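Long-range contacts in dTDP-4-amino-4,6-dideoxyglucose formyltransferase (Shewanella sp. FDAARGOS_354, PDB 6V2T), which probably transfers a formyl group from a folate cofactor to the 4-amino group of dTDP-4-amino-4,6-dideoxyglucose, a sugar nucleotide of O-antigen synthesis: residues R58-N63 with C100-P105; L94-H99 with I115-G120. All blocks are in the same frame, centred on the assembly; numbering follows the deposited sequence.

Interaction 1. Residues R58-N63 with C100-P105. With FOL (folic acid), chain H; 0FX (dTDP-4-amino-4,6-dideoxyglucose), chain G.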
ATOM      1  N   ARG B  58     -30.432  15.703   7.172  1.00 40.67           N
ATOM      2  CA  ARG B  58     -30.694  15.431   5.739  0.50 39.99           C
ATOM      3  C   ARG B  58     -29.350  15.230   5.026  1.00 42.85           C
ATOM      4  O   ARG B  58     -28.312  15.791   5.500  1.00 38.40           O
ATOM      5  CB  ARG B  58     -31.504  16.576   5.122  0.50 41.92           C
ATOM      6  CG  ARG B  58     -32.814  16.890   5.835  0.50 43.06           C
ATOM      7  CD  ARG B  58     -33.908  15.864   5.589  0.50 43.45           C
ATOM      8  NE  ARG B  58     -35.189  16.293   6.128  0.50 41.33           N
ATOM      9  CZ  ARG B  58     -35.612  16.025   7.351  0.50 39.39           C
ATOM     10  NH1 ARG B  58     -36.790  16.465   7.759  0.50 41.32           N
ATOM     11  NH2 ARG B  58     -34.862  15.308   8.161  0.50 40.15           N
ATOM     12  N   TYR B  59     -29.346  14.449   3.947  1.00 39.03           N
ATOM     13  CA  TYR B  59     -28.146  14.269   3.090  1.00 43.96           C
ATOM     14  C   TYR B  59     -28.439  14.959   1.763  1.00 39.60           C
ATOM     15  O   TYR B  59     -29.589  15.375   1.543  1.00 36.07           O
ATOM     16  CB  TYR B  59     -27.767  12.794   2.959  1.00 47.27           C
ATOM     17  CG  TYR B  59     -28.784  11.982   2.205  1.00 50.86           C
ATOM     18  CD1 TYR B  59     -28.847  12.042   0.826  1.00 50.24           C
ATOM     19  CD2 TYR B  59     -29.691  11.169   2.865  1.00 54.86           C
ATOM     20  CE1 TYR B  59     -29.782  11.314   0.111  1.00 55.94           C
ATOM     21  CE2 TYR B  59     -30.620  10.417   2.164  1.00 54.01           C
ATOM     22  CZ  TYR B  59     -30.671  10.497   0.781  1.00 54.70           C
ATOM     23  OH  TYR B  59     -31.589   9.784   0.065  1.00 57.57           O
ATOM     24  N   SER B  60     -27.400  15.138   0.939  1.00 44.23           N
ATOM     25  CA  SER B  60     -27.469  15.933  -0.310  1.00 44.11           C
ATOM     26  C   SER B  60     -28.113  15.068  -1.394  1.00 43.50           C
ATOM     27  O   SER B  60     -27.825  13.863  -1.434  1.00 44.96           O
ATOM     28  CB  SER B  60     -26.113  16.425  -0.772  1.00 42.52           C
ATOM     29  OG  SER B  60     -25.586  17.422   0.086  1.00 54.77           O
ATOM     30  N   ALA B  61     -28.917  15.688  -2.254  1.00 49.80           N
ATOM     31  CA  ALA B  61     -29.595  15.045  -3.405  1.00 54.05           C
ATOM     32  C   ALA B  61     -28.539  14.405  -4.321  1.00 58.95           C
ATOM     33  O   ALA B  61     -28.725  13.247  -4.733  1.00 64.49           O
ATOM     34  CB  ALA B  61     -30.421  16.089  -4.129  1.00 55.08           C
ATOM     35  N   ILE B  62     -27.435  15.116  -4.557  1.00 59.16           N
ATOM     36  CA  ILE B  62     -26.368  14.717  -5.525  1.00 63.71           C
ATOM     37  C   ILE B  62     -25.547  13.541  -4.965  1.00 61.54           C
ATOM     38  O   ILE B  62     -24.760  12.953  -5.739  1.00 57.90           O
ATOM     39  CB  ILE B  62     -25.508  15.943  -5.895  1.00 63.23           C
ATOM     40  CG1 ILE B  62     -24.725  15.705  -7.190  1.00 75.52           C
ATOM     41  CG2 ILE B  62     -24.604  16.360  -4.743  1.00 60.12           C
ATOM     42  CD1 ILE B  62     -24.467  16.954  -8.009  1.00 78.94           C
ATOM     43  N   ASN B  63     -25.729  13.194  -3.684  1.00 55.15           N
ATOM     44  CA  ASN B  63     -25.069  12.029  -3.039  1.00 54.19           C
ATOM     45  C   ASN B  63     -25.347  10.816  -3.925  1.00 56.58           C
ATOM     46  O   ASN B  63     -26.543  10.495  -4.136  1.00 53.99           O
ATOM     47  CB  ASN B  63     -25.515  11.797  -1.586  1.00 50.80           C
ATOM     48  CG  ASN B  63     -24.568  10.910  -0.811  1.00 49.70           C
ATOM     49  OD1 ASN B  63     -24.009   9.972  -1.371  1.00 50.83           O
ATOM     50  ND2 ASN B  63     -24.361  11.193   0.471  1.00 43.52           N
ATOM     51  N   CYS B 100     -21.120  18.649   3.558  1.00 44.29           N
ATOM     52  CA  CYS B 100     -22.240  18.727   2.594  1.00 43.55           C
ATOM     53  C   CYS B 100     -21.675  18.785   1.175  1.00 45.96           C
ATOM     54  O   CYS B 100     -20.876  19.711   0.918  1.00 45.88           O
ATOM     55  CB  CYS B 100     -23.074  19.968   2.854  1.00 41.40           C
ATOM     56  SG  CYS B 100     -24.488  20.099   1.747  1.00 44.20           S
ATOM     57  N   LYS B 101     -22.085  17.851   0.305  1.00 41.14           N
ATOM     58  CA  LYS B 101     -21.638  17.764  -1.123  1.00 44.20           C
ATOM     59  C   LYS B 101     -22.215  18.917  -1.967  1.00 44.43           C
ATOM     60  O   LYS B 101     -21.727  19.091  -3.090  1.00 48.02           O
ATOM     61  CB  LYS B 101     -22.035  16.420  -1.754  1.00 46.25           C
ATOM     62  CG  LYS B 101     -21.292  15.194  -1.241  1.00 47.87           C
ATOM     63  CD  LYS B 101     -21.936  13.869  -1.640  1.00 52.53           C
ATOM     64  CE  LYS B 101     -21.102  12.662  -1.251  1.00 54.17           C
ATOM     65  NZ  LYS B 101     -19.829  12.625  -2.010  1.00 53.70           N
ATOM     66  N   GLN B 102     -23.210  19.680  -1.496  1.00 39.41           N
ATOM     67  CA  GLN B 102     -23.844  20.741  -2.339  1.00 40.40           C
ATOM     68  C   GLN B 102     -23.367  22.135  -1.945  1.00 39.14           C
ATOM     69  O   GLN B 102     -23.301  22.434  -0.754  1.00 32.64           O
ATOM     70  CB  GLN B 102     -25.363  20.752  -2.213  1.00 46.19           C
ATOM     71  CG  GLN B 102     -26.043  19.492  -2.718  1.00 52.61           C
ATOM     72  CD  GLN B 102     -27.545  19.638  -2.629  1.00 52.45           C
ATOM     73  OE1 GLN B 102     -28.142  19.548  -1.554  1.00 49.74           O
ATOM     74  NE2 GLN B 102     -28.161  19.904  -3.770  1.00 60.96           N
ATOM     75  N   ILE B 103     -23.130  22.995  -2.930  1.00 33.41           N
ATOM     76  CA  ILE B 103     -22.876  24.437  -2.695  1.00 34.70           C
ATOM     77  C   ILE B 103     -24.204  25.098  -2.316  1.00 35.38           C
ATOM     78  O   ILE B 103     -25.189  24.900  -3.052  1.00 30.94           O
ATOM     79  CB  ILE B 103     -22.231  25.097  -3.924  1.00 37.67           C
ATOM     80  CG1 ILE B 103     -20.883  24.447  -4.254  1.00 40.97           C
ATOM     81  CG2 ILE B 103     -22.102  26.599  -3.675  1.00 34.95           C
ATOM     82  CD1 ILE B 103     -20.479  24.530  -5.719  1.00 45.95           C
ATOM     83  N   PHE B 104     -24.240  25.850  -1.210  1.00 32.42           N
ATOM     84  CA  PHE B 104     -25.456  26.603  -0.804  1.00 33.17           C
ATOM     85  C   PHE B 104     -25.600  27.810  -1.717  1.00 31.69           C
ATOM     86  O   PHE B 104     -24.640  28.545  -1.909  1.00 30.68           O
ATOM     87  CB  PHE B 104     -25.414  27.041   0.662  1.00 30.40           C
ATOM     88  CG  PHE B 104     -25.646  25.943   1.668  1.00 30.74           C
ATOM     89  CD1 PHE B 104     -25.387  24.617   1.364  1.00 34.35           C
ATOM     90  CD2 PHE B 104     -26.129  26.250   2.937  1.00 32.83           C
ATOM     91  CE1 PHE B 104     -25.584  23.623   2.310  1.00 33.13           C
ATOM     92  CE2 PHE B 104     -26.301  25.251   3.887  1.00 33.08           C
ATOM     93  CZ  PHE B 104     -26.034  23.947   3.567  1.00 30.90           C
ATOM     94  N   PRO B 105     -26.787  28.055  -2.312  1.00 32.12           N
ATOM     95  CA  PRO B 105     -27.001  29.260  -3.094  1.00 33.06           C
ATOM     96  C   PRO B 105     -27.043  30.510  -2.205  1.00 36.43           C
ATOM     97  O   PRO B 105     -27.359  30.413  -1.012  1.00 35.40           O
ATOM     98  CB  PRO B 105     -28.378  29.027  -3.723  1.00 37.21           C
ATOM     99  CG  PRO B 105     -29.090  28.177  -2.699  1.00 35.17           C
ATOM    100  CD  PRO B 105     -28.012  27.253  -2.184  1.00 35.95           C
TER
HETATM  101  N1  FOL H 302     -21.809  26.454   0.281  1.00 29.35           N
HETATM  102  C2  FOL H 302     -21.445  27.746   0.316  1.00 27.92           C
HETATM  103  NA2 FOL H 302     -22.175  28.653  -0.324  1.00 30.05           N
HETATM  104  N3  FOL H 302     -20.357  28.154   1.036  1.00 28.68           N
HETATM  105  C4  FOL H 302     -19.593  27.252   1.671  1.00 27.16           C
HETATM  106  O4  FOL H 302     -18.613  27.723   2.305  1.00 29.32           O
HETATM  107  C4A FOL H 302     -19.955  25.908   1.646  1.00 25.91           C
HETATM  108  N5  FOL H 302     -19.231  24.952   2.229  1.00 29.33           N
HETATM  109  C6  FOL H 302     -19.368  23.528   1.902  1.00 33.80           C
HETATM  110  C7  FOL H 302     -20.862  23.255   1.647  1.00 31.58           C
HETATM  111  N8  FOL H 302     -21.494  24.263   0.840  1.00 30.05           N
HETATM  112  C8A FOL H 302     -21.094  25.541   0.922  1.00 27.91           C
HETATM  113  C9  FOL H 302     -18.305  23.036   0.850  1.00 39.78           C
HETATM  114  N10 FOL H 302     -18.812  21.981  -0.031  1.00 40.65           N
HETATM  115  C11 FOL H 302     -18.167  21.556  -4.168  1.00 48.63           C
HETATM  116  C12 FOL H 302     -18.990  20.681  -3.457  1.00 52.78           C
HETATM  117  C13 FOL H 302     -19.177  20.833  -2.079  1.00 49.49           C
HETATM  118  C14 FOL H 302     -18.580  21.862  -1.380  1.00 42.59           C
HETATM  119  C15 FOL H 302     -17.783  22.749  -2.096  1.00 51.28           C
HETATM  120  C16 FOL H 302     -17.577  22.601  -3.470  1.00 52.89           C
HETATM  121  C   FOL H 302     -17.986  21.410  -5.661  1.00 46.04           C
HETATM  122  O   FOL H 302     -18.843  20.781  -6.243  1.00 51.50           O
HETATM  123  N   FOL H 302     -17.005  21.997  -6.352  1.00 39.73           N
HETATM  124  O4P 0FX G 301     -14.634  14.535   3.454  1.00 33.87           O
HETATM  125  P2  0FX G 301     -15.896  13.869   2.900  1.00 62.66           P
HETATM  126  O3P 0FX G 301     -17.019  13.843   3.889  1.00 58.71           O
HETATM  127  O1G 0FX G 301     -16.297  14.848   1.740  1.00 58.63           O
HETATM  128  C1G 0FX G 301     -17.613  15.396   1.744  1.00 61.00           C
HETATM  129  C2G 0FX G 301     -18.093  15.269   0.312  1.00 60.88           C
HETATM  130  O2G 0FX G 301     -18.155  13.913  -0.166  1.00 53.31           O
HETATM  131  C3G 0FX G 301     -17.110  16.046  -0.548  1.00 61.34           C
HETATM  132  O3G 0FX G 301     -17.627  16.019  -1.887  1.00 54.85           O
HETATM  133  C4G 0FX G 301     -16.902  17.479  -0.019  1.00 54.90           C
HETATM  134  N4A 0FX G 301     -15.759  18.081  -0.711  1.00 57.78           N
HETATM  135  C5G 0FX G 301     -16.618  17.581   1.475  1.00 54.86           C
HETATM  136  C6G 0FX G 301     -16.660  19.049   1.944  1.00 52.99           C
HETATM  137  O5G 0FX G 301     -17.574  16.778   2.174  1.00 61.19           O
HETATM  138  OPP 0FX G 301     -15.948  12.242   2.420  1.00 38.73           O
HETATM  139  P   0FX G 301     -15.234  11.978   1.049  1.00 38.19           P
HETATM  140  O1P 0FX G 301     -15.734  12.640  -0.148  1.00 34.96           O
HETATM  141  O2P 0FX G 301     -15.390  10.507   0.770  1.00 54.66           O
HETATM  142  O5  0FX G 301     -13.662  12.099   1.126  1.00 38.90           O
HETATM  143  C5  0FX G 301     -12.957  11.680   2.265  1.00 30.86           C
HETATM  144  C4  0FX G 301     -11.500  11.469   1.834  1.00 31.65           C
HETATM  145  O4  0FX G 301     -11.361  10.347   0.961  1.00 29.80           O
HETATM  146  C3  0FX G 301     -10.910  12.622   1.003  1.00 30.30           C
HETATM  147  O3  0FX G 301     -10.491  13.712   1.813  1.00 31.02           O
HETATM  148  C2  0FX G 301      -9.772  11.964   0.184  1.00 28.75           C
HETATM  149  C1  0FX G 301     -10.332  10.521   0.046  1.00 31.90           C
HETATM  150  N11 0FX G 301     -10.855  10.323  -1.298  1.00 31.93           N
HETATM  151  C61 0FX G 301     -12.174  10.401  -1.581  1.00 36.01           C
HETATM  152  C51 0FX G 301     -12.604  10.176  -2.887  1.00 36.88           C
HETATM  153  C5A 0FX G 301     -14.088  10.272  -3.227  1.00 38.83           C
HETATM  154  C21 0FX G 301      -9.960  10.025  -2.249  1.00 31.10           C
HETATM  155  O21 0FX G 301      -8.645   9.961  -1.919  1.00 32.29           O
HETATM  156  N31 0FX G 301     -10.334   9.814  -3.534  1.00 32.12           N
HETATM  157  C41 0FX G 301     -11.650   9.882  -3.869  1.00 36.60           C
HETATM  158  O41 0FX G 301     -11.999   9.717  -5.179  1.00 34.61           O
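The loop that follows strand 94-98 at the C-terminal edge of the Rossmann-like sheet meets the end of strand 53-60 and the turn after it. S60 lies at the centre of the contact. Its OG comes within 3.3 Å of C100 SG, and it also packs against the aliphatic part of Q102, with OG 3.5 Å from Q102 CG. The S60 rotamer (chi1 -70°) turns OG to C100 and to D31, its hydrogen-bond partner. The same carboxylate of D31 accepts the backbone N of K101 and, through its other oxygen, N63 ND2. D31 thus ties the strand end to the loop, although no hydrogen bond joins the two segments directly.

S60 to N63 form a type I beta turn, closed by N63 N to S60 O. On this turn I62 lays CG2 against K101 CB at 3.9 Å. The carboxamide of N63 lies beside the far end of the lysine chain, with N63 CG 3.9 Å from K101 CE. K101 runs extended past these neighbours and bends only at its last torsion (chi4 -66°). The bend brings NZ to the sugar, where it donates to 0FX O2G at 2.8 Å. Q102 reaches past S60, and its amide is held by N78 and the backbone N of V79.

The backbone of 100-105 serves the folate. FOL N10 donates to C100 O at 3.2 Å in a nearly straight bond (168°), and FOL NA2 donates to F104 O at 2.9 Å. F104 also turns its ring edge to C100 SG. Here the loop after a central Rossmann-type strand lines the folate and sugar pockets, as is characteristic of ligand-binding loops at the C-terminal edge of such a sheet.

Interaction 2. Residues L94-H99 with I115-G120; sequences LVVSAH and INIHPG. With 0FX (dTDP-4-amino-4,6-dideoxyglucose), chain G; FOL (folic acid), chain H.
S97 OG and N116 CG both stand anti to their backbone nitrogens (chi1 161° and -177°), which brings the hydroxyl and the carboxamide together on the folate side of the sheet. N116 ND2 lies 2.6 Å from S97 OG, but the N-H points well off the line to OG (125°), and the bond is weak. The other end of the amide, OD1, is bonded to H146, which helps to fix how the group is turned. The amide lies beside the pterin of the folate, with N116 CG 3.5 Å from FOL N5.

The backbones form a parallel ladder, with V96, S97 and A98 paired to I115, N116 and I117. I115 N donates to V95 O at 2.8 Å, S97 N to I115 O and I117 N to S97 O. On the face away from the folate, I117 CD1 touches V96 CG1 at 3.7 Å and A98 CB at 4.0 Å. Toward the start of both strands, L94 CD1 meets I115 CD1.

Residues 116-120 carry the Asn-x-His-Pro-Gly signature, as in related folate-dependent formyltransferases, and N116 and H118 both touch D153. H99 follows directly on strand 94-98. P119 packs obliquely against its ring, with CD 3.6 Å from H99 NE2. NE2 is bonded to E182, and ND1 donates at the ring edge to 0FX O3P at 2.8 Å. Held between a carboxylate and a phosphate oxygen, the imidazole would be fixed in its rotation and suited to bind the phosphate.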
ATOM      1  N   LEU B  94     -31.249  27.827  12.082  1.00 29.62           N
ATOM      2  CA  LEU B  94     -29.807  27.568  11.816  1.00 32.66           C
ATOM      3  C   LEU B  94     -29.652  26.374  10.881  1.00 33.36           C
ATOM      4  O   LEU B  94     -30.293  25.359  11.137  1.00 32.31           O
ATOM      5  CB  LEU B  94     -29.104  27.294  13.142  1.00 30.74           C
ATOM      6  CG  LEU B  94     -27.657  26.813  13.023  1.00 31.52           C
ATOM      7  CD1 LEU B  94     -26.775  27.917  12.411  1.00 30.60           C
ATOM      8  CD2 LEU B  94     -27.104  26.379  14.375  1.00 31.11           C
ATOM      9  N   VAL B  95     -28.745  26.463   9.908  1.00 31.46           N
ATOM     10  CA  VAL B  95     -28.323  25.301   9.082  1.00 34.14           C
ATOM     11  C   VAL B  95     -26.837  25.061   9.320  1.00 33.52           C
ATOM     12  O   VAL B  95     -26.070  26.044   9.236  1.00 31.92           O
ATOM     13  CB  VAL B  95     -28.630  25.491   7.587  1.00 33.64           C
ATOM     14  CG1 VAL B  95     -28.259  24.246   6.793  1.00 34.84           C
ATOM     15  CG2 VAL B  95     -30.077  25.853   7.365  1.00 31.39           C
ATOM     16  N   VAL B  96     -26.473  23.801   9.581  1.00 31.07           N
ATOM     17  CA  VAL B  96     -25.067  23.328   9.722  1.00 33.90           C
ATOM     18  C   VAL B  96     -24.753  22.360   8.576  1.00 36.79           C
ATOM     19  O   VAL B  96     -25.391  21.298   8.454  1.00 35.06           O
ATOM     20  CB  VAL B  96     -24.776  22.711  11.099  1.00 35.92           C
ATOM     21  CG1 VAL B  96     -23.350  22.208  11.165  1.00 36.76           C
ATOM     22  CG2 VAL B  96     -25.052  23.691  12.229  1.00 34.41           C
ATOM     23  N   SER B  97     -23.796  22.752   7.741  1.00 30.59           N
ATOM     24  CA  SER B  97     -23.207  21.892   6.704  1.00 29.35           C
ATOM     25  C   SER B  97     -22.115  21.064   7.361  1.00 29.40           C
ATOM     26  O   SER B  97     -21.131  21.650   7.836  1.00 28.40           O
ATOM     27  CB  SER B  97     -22.643  22.703   5.577  1.00 28.77           C
ATOM     28  OG  SER B  97     -21.737  21.900   4.865  1.00 31.73           O
ATOM     29  N   ALA B  98     -22.288  19.758   7.391  1.00 31.92           N
ATOM     30  CA  ALA B  98     -21.304  18.805   7.942  1.00 34.99           C
ATOM     31  C   ALA B  98     -20.819  17.929   6.786  1.00 34.16           C
ATOM     32  O   ALA B  98     -21.398  16.843   6.558  1.00 36.59           O
ATOM     33  CB  ALA B  98     -21.922  18.018   9.073  1.00 36.32           C
ATOM     34  N   HIS B  99     -19.797  18.396   6.069  1.00 33.58           N
ATOM     35  CA  HIS B  99     -19.285  17.703   4.859  1.00 37.64           C
ATOM     36  C   HIS B  99     -20.464  17.541   3.889  1.00 37.17           C
ATOM     37  O   HIS B  99     -20.781  16.424   3.515  1.00 38.07           O
ATOM     38  CB  HIS B  99     -18.636  16.376   5.246  1.00 35.98           C
ATOM     39  CG  HIS B  99     -17.390  16.500   6.062  1.00 32.66           C
ATOM     40  ND1 HIS B  99     -16.360  15.601   5.950  1.00 31.59           N
ATOM     41  CD2 HIS B  99     -17.009  17.403   6.989  1.00 32.26           C
ATOM     42  CE1 HIS B  99     -15.398  15.933   6.798  1.00 37.35           C
ATOM     43  NE2 HIS B  99     -15.774  17.048   7.447  1.00 32.06           N
ATOM     44  N   ILE B 115     -23.669  27.520   8.894  1.00 28.37           N
ATOM     45  CA  ILE B 115     -22.324  27.217   9.450  1.00 29.46           C
ATOM     46  C   ILE B 115     -21.806  25.917   8.838  1.00 30.46           C
ATOM     47  O   ILE B 115     -22.539  24.904   8.849  1.00 29.39           O
ATOM     48  CB  ILE B 115     -22.378  27.166  10.991  1.00 27.22           C
ATOM     49  CG1 ILE B 115     -22.766  28.530  11.560  1.00 28.30           C
ATOM     50  CG2 ILE B 115     -21.059  26.655  11.537  1.00 27.34           C
ATOM     51  CD1 ILE B 115     -22.891  28.620  13.096  1.00 28.89           C
ATOM     52  N   ASN B 116     -20.556  25.937   8.371  1.00 28.98           N
ATOM     53  CA  ASN B 116     -19.892  24.802   7.687  1.00 26.44           C
ATOM     54  C   ASN B 116     -18.848  24.203   8.619  1.00 28.11           C
ATOM     55  O   ASN B 116     -18.097  24.956   9.327  1.00 24.92           O
ATOM     56  CB  ASN B 116     -19.288  25.203   6.336  1.00 27.29           C
ATOM     57  CG  ASN B 116     -18.657  24.054   5.564  1.00 28.28           C
ATOM     58  OD1 ASN B 116     -17.499  24.128   5.164  1.00 33.59           O
ATOM     59  ND2 ASN B 116     -19.388  22.991   5.316  1.00 25.30           N
ATOM     60  N   ILE B 117     -18.804  22.883   8.634  1.00 27.77           N
ATOM     61  CA  ILE B 117     -17.707  22.118   9.274  1.00 27.77           C
ATOM     62  C   ILE B 117     -16.795  21.614   8.154  1.00 28.36           C
ATOM     63  O   ILE B 117     -17.195  20.722   7.383  1.00 27.61           O
ATOM     64  CB  ILE B 117     -18.302  20.988  10.137  1.00 29.43           C
ATOM     65  CG1 ILE B 117     -19.348  21.525  11.105  1.00 33.48           C
ATOM     66  CG2 ILE B 117     -17.192  20.258  10.888  1.00 32.81           C
ATOM     67  CD1 ILE B 117     -20.178  20.440  11.743  1.00 41.57           C
ATOM     68  N   HIS B 118     -15.621  22.211   8.016  1.00 25.23           N
ATOM     69  CA  HIS B 118     -14.696  21.976   6.877  1.00 26.93           C
ATOM     70  C   HIS B 118     -13.454  21.256   7.378  1.00 25.66           C
ATOM     71  O   HIS B 118     -12.784  21.728   8.303  1.00 25.26           O
ATOM     72  CB  HIS B 118     -14.341  23.318   6.214  1.00 24.72           C
ATOM     73  CG  HIS B 118     -13.292  23.247   5.151  1.00 26.07           C
ATOM     74  ND1 HIS B 118     -13.507  22.612   3.939  1.00 24.60           N
ATOM     75  CD2 HIS B 118     -12.088  23.832   5.056  1.00 25.84           C
ATOM     76  CE1 HIS B 118     -12.441  22.754   3.183  1.00 28.83           C
ATOM     77  NE2 HIS B 118     -11.536  23.471   3.864  1.00 25.08           N
ATOM     78  N   PRO B 119     -13.053  20.169   6.692  1.00 27.38           N
ATOM     79  CA  PRO B 119     -11.840  19.431   7.030  1.00 26.71           C
ATOM     80  C   PRO B 119     -10.549  20.003   6.426  1.00 26.84           C
ATOM     81  O   PRO B 119      -9.732  19.244   5.959  1.00 27.72           O
ATOM     82  CB  PRO B 119     -12.180  18.042   6.510  1.00 25.72           C
ATOM     83  CG  PRO B 119     -12.983  18.313   5.249  1.00 27.91           C
ATOM     84  CD  PRO B 119     -13.843  19.505   5.625  1.00 27.35           C
ATOM     85  N   GLY B 120     -10.424  21.329   6.439  1.00 27.78           N
ATOM     86  CA  GLY B 120      -9.183  22.077   6.147  1.00 28.53           C
ATOM     87  C   GLY B 120      -9.011  23.217   7.140  1.00 29.66           C
ATOM     88  O   GLY B 120      -9.938  23.470   7.927  1.00 28.95           O
TER
HETATM   89  O4P 0FX G 301     -14.634  14.535   3.454  1.00 33.87           O
HETATM   90  P2  0FX G 301     -15.896  13.869   2.900  1.00 62.66           P
HETATM   91  O3P 0FX G 301     -17.019  13.843   3.889  1.00 58.71           O
HETATM   92  O1G 0FX G 301     -16.297  14.848   1.740  1.00 58.63           O
HETATM   93  C1G 0FX G 301     -17.613  15.396   1.744  1.00 61.00           C
HETATM   94  C2G 0FX G 301     -18.093  15.269   0.312  1.00 60.88           C
HETATM   95  O2G 0FX G 301     -18.155  13.913  -0.166  1.00 53.31           O
HETATM   96  C3G 0FX G 301     -17.110  16.046  -0.548  1.00 61.34           C
HETATM   97  O3G 0FX G 301     -17.627  16.019  -1.887  1.00 54.85           O
HETATM   98  C4G 0FX G 301     -16.902  17.479  -0.019  1.00 54.90           C
HETATM   99  N4A 0FX G 301     -15.759  18.081  -0.711  1.00 57.78           N
HETATM  100  C5G 0FX G 301     -16.618  17.581   1.475  1.00 54.86           C
HETATM  101  C6G 0FX G 301     -16.660  19.049   1.944  1.00 52.99           C
HETATM  102  O5G 0FX G 301     -17.574  16.778   2.174  1.00 61.19           O
HETATM  103  OPP 0FX G 301     -15.948  12.242   2.420  1.00 38.73           O
HETATM  104  P   0FX G 301     -15.234  11.978   1.049  1.00 38.19           P
HETATM  105  O1P 0FX G 301     -15.734  12.640  -0.148  1.00 34.96           O
HETATM  106  O2P 0FX G 301     -15.390  10.507   0.770  1.00 54.66           O
HETATM  107  O5  0FX G 301     -13.662  12.099   1.126  1.00 38.90           O
HETATM  108  C5  0FX G 301     -12.957  11.680   2.265  1.00 30.86           C
HETATM  109  C4  0FX G 301     -11.500  11.469   1.834  1.00 31.65           C
HETATM  110  O4  0FX G 301     -11.361  10.347   0.961  1.00 29.80           O
HETATM  111  C3  0FX G 301     -10.910  12.622   1.003  1.00 30.30           C
HETATM  112  O3  0FX G 301     -10.491  13.712   1.813  1.00 31.02           O
HETATM  113  C2  0FX G 301      -9.772  11.964   0.184  1.00 28.75           C
HETATM  114  C1  0FX G 301     -10.332  10.521   0.046  1.00 31.90           C
HETATM  115  N11 0FX G 301     -10.855  10.323  -1.298  1.00 31.93           N
HETATM  116  C61 0FX G 301     -12.174  10.401  -1.581  1.00 36.01           C
HETATM  117  C51 0FX G 301     -12.604  10.176  -2.887  1.00 36.88           C
HETATM  118  C5A 0FX G 301     -14.088  10.272  -3.227  1.00 38.83           C
HETATM  119  C21 0FX G 301      -9.960  10.025  -2.249  1.00 31.10           C
HETATM  120  O21 0FX G 301      -8.645   9.961  -1.919  1.00 32.29           O
HETATM  121  N31 0FX G 301     -10.334   9.814  -3.534  1.00 32.12           N
HETATM  122  C41 0FX G 301     -11.650   9.882  -3.869  1.00 36.60           C
HETATM  123  O41 0FX G 301     -11.999   9.717  -5.179  1.00 34.61           O
HETATM  124  N1  FOL H 302     -21.809  26.454   0.281  1.00 29.35           N
HETATM  125  C2  FOL H 302     -21.445  27.746   0.316  1.00 27.92           C
HETATM  126  NA2 FOL H 302     -22.175  28.653  -0.324  1.00 30.05           N
HETATM  127  N3  FOL H 302     -20.357  28.154   1.036  1.00 28.68           N
HETATM  128  C4  FOL H 302     -19.593  27.252   1.671  1.00 27.16           C
HETATM  129  O4  FOL H 302     -18.613  27.723   2.305  1.00 29.32           O
HETATM  130  C4A FOL H 302     -19.955  25.908   1.646  1.00 25.91           C
HETATM  131  N5  FOL H 302     -19.231  24.952   2.229  1.00 29.33           N
HETATM  132  C6  FOL H 302     -19.368  23.528   1.902  1.00 33.80           C
HETATM  133  C7  FOL H 302     -20.862  23.255   1.647  1.00 31.58           C
HETATM  134  N8  FOL H 302     -21.494  24.263   0.840  1.00 30.05           N
HETATM  135  C8A FOL H 302     -21.094  25.541   0.922  1.00 27.91           C
HETATM  136  C9  FOL H 302     -18.305  23.036   0.850  1.00 39.78           C
HETATM  137  N10 FOL H 302     -18.812  21.981  -0.031  1.00 40.65           N
HETATM  138  C11 FOL H 302     -18.167  21.556  -4.168  1.00 48.63           C
HETATM  139  C12 FOL H 302     -18.990  20.681  -3.457  1.00 52.78           C
HETATM  140  C13 FOL H 302     -19.177  20.833  -2.079  1.00 49.49           C
HETATM  141  C14 FOL H 302     -18.580  21.862  -1.380  1.00 42.59           C
HETATM  142  C15 FOL H 302     -17.783  22.749  -2.096  1.00 51.28           C
HETATM  143  C16 FOL H 302     -17.577  22.601  -3.470  1.00 52.89           C
HETATM  144  C   FOL H 302     -17.986  21.410  -5.661  1.00 46.04           C
HETATM  145  O   FOL H 302     -18.843  20.781  -6.243  1.00 51.50           O
HETATM  146  N   FOL H 302     -17.005  21.997  -6.352  1.00 39.73           N

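Overall arrangement
Interactions 1 and 2 have centres about 11 Å apart and reach the same seven-stranded sheet. Along the chain their segments alternate: 58-63, 94-99, 100-105, then 115-120. Strand 94-98 runs directly into the loop of interaction 1, and helix 106-109 then leads to strand 113-118, completing a beta-alpha-beta unit. The contacts also touch, as F104 CE2 lies 3.6 Å from V95 CG1. Interaction 2 is buried in the middle of the sheet, whereas interaction 1 is partly exposed. Both reach the folate and the sugar nucleotide, so the C-terminal edge of the sheet and the loop after strand 94-98 bring the two together, consistent with formyl transfer from a folate cofactor.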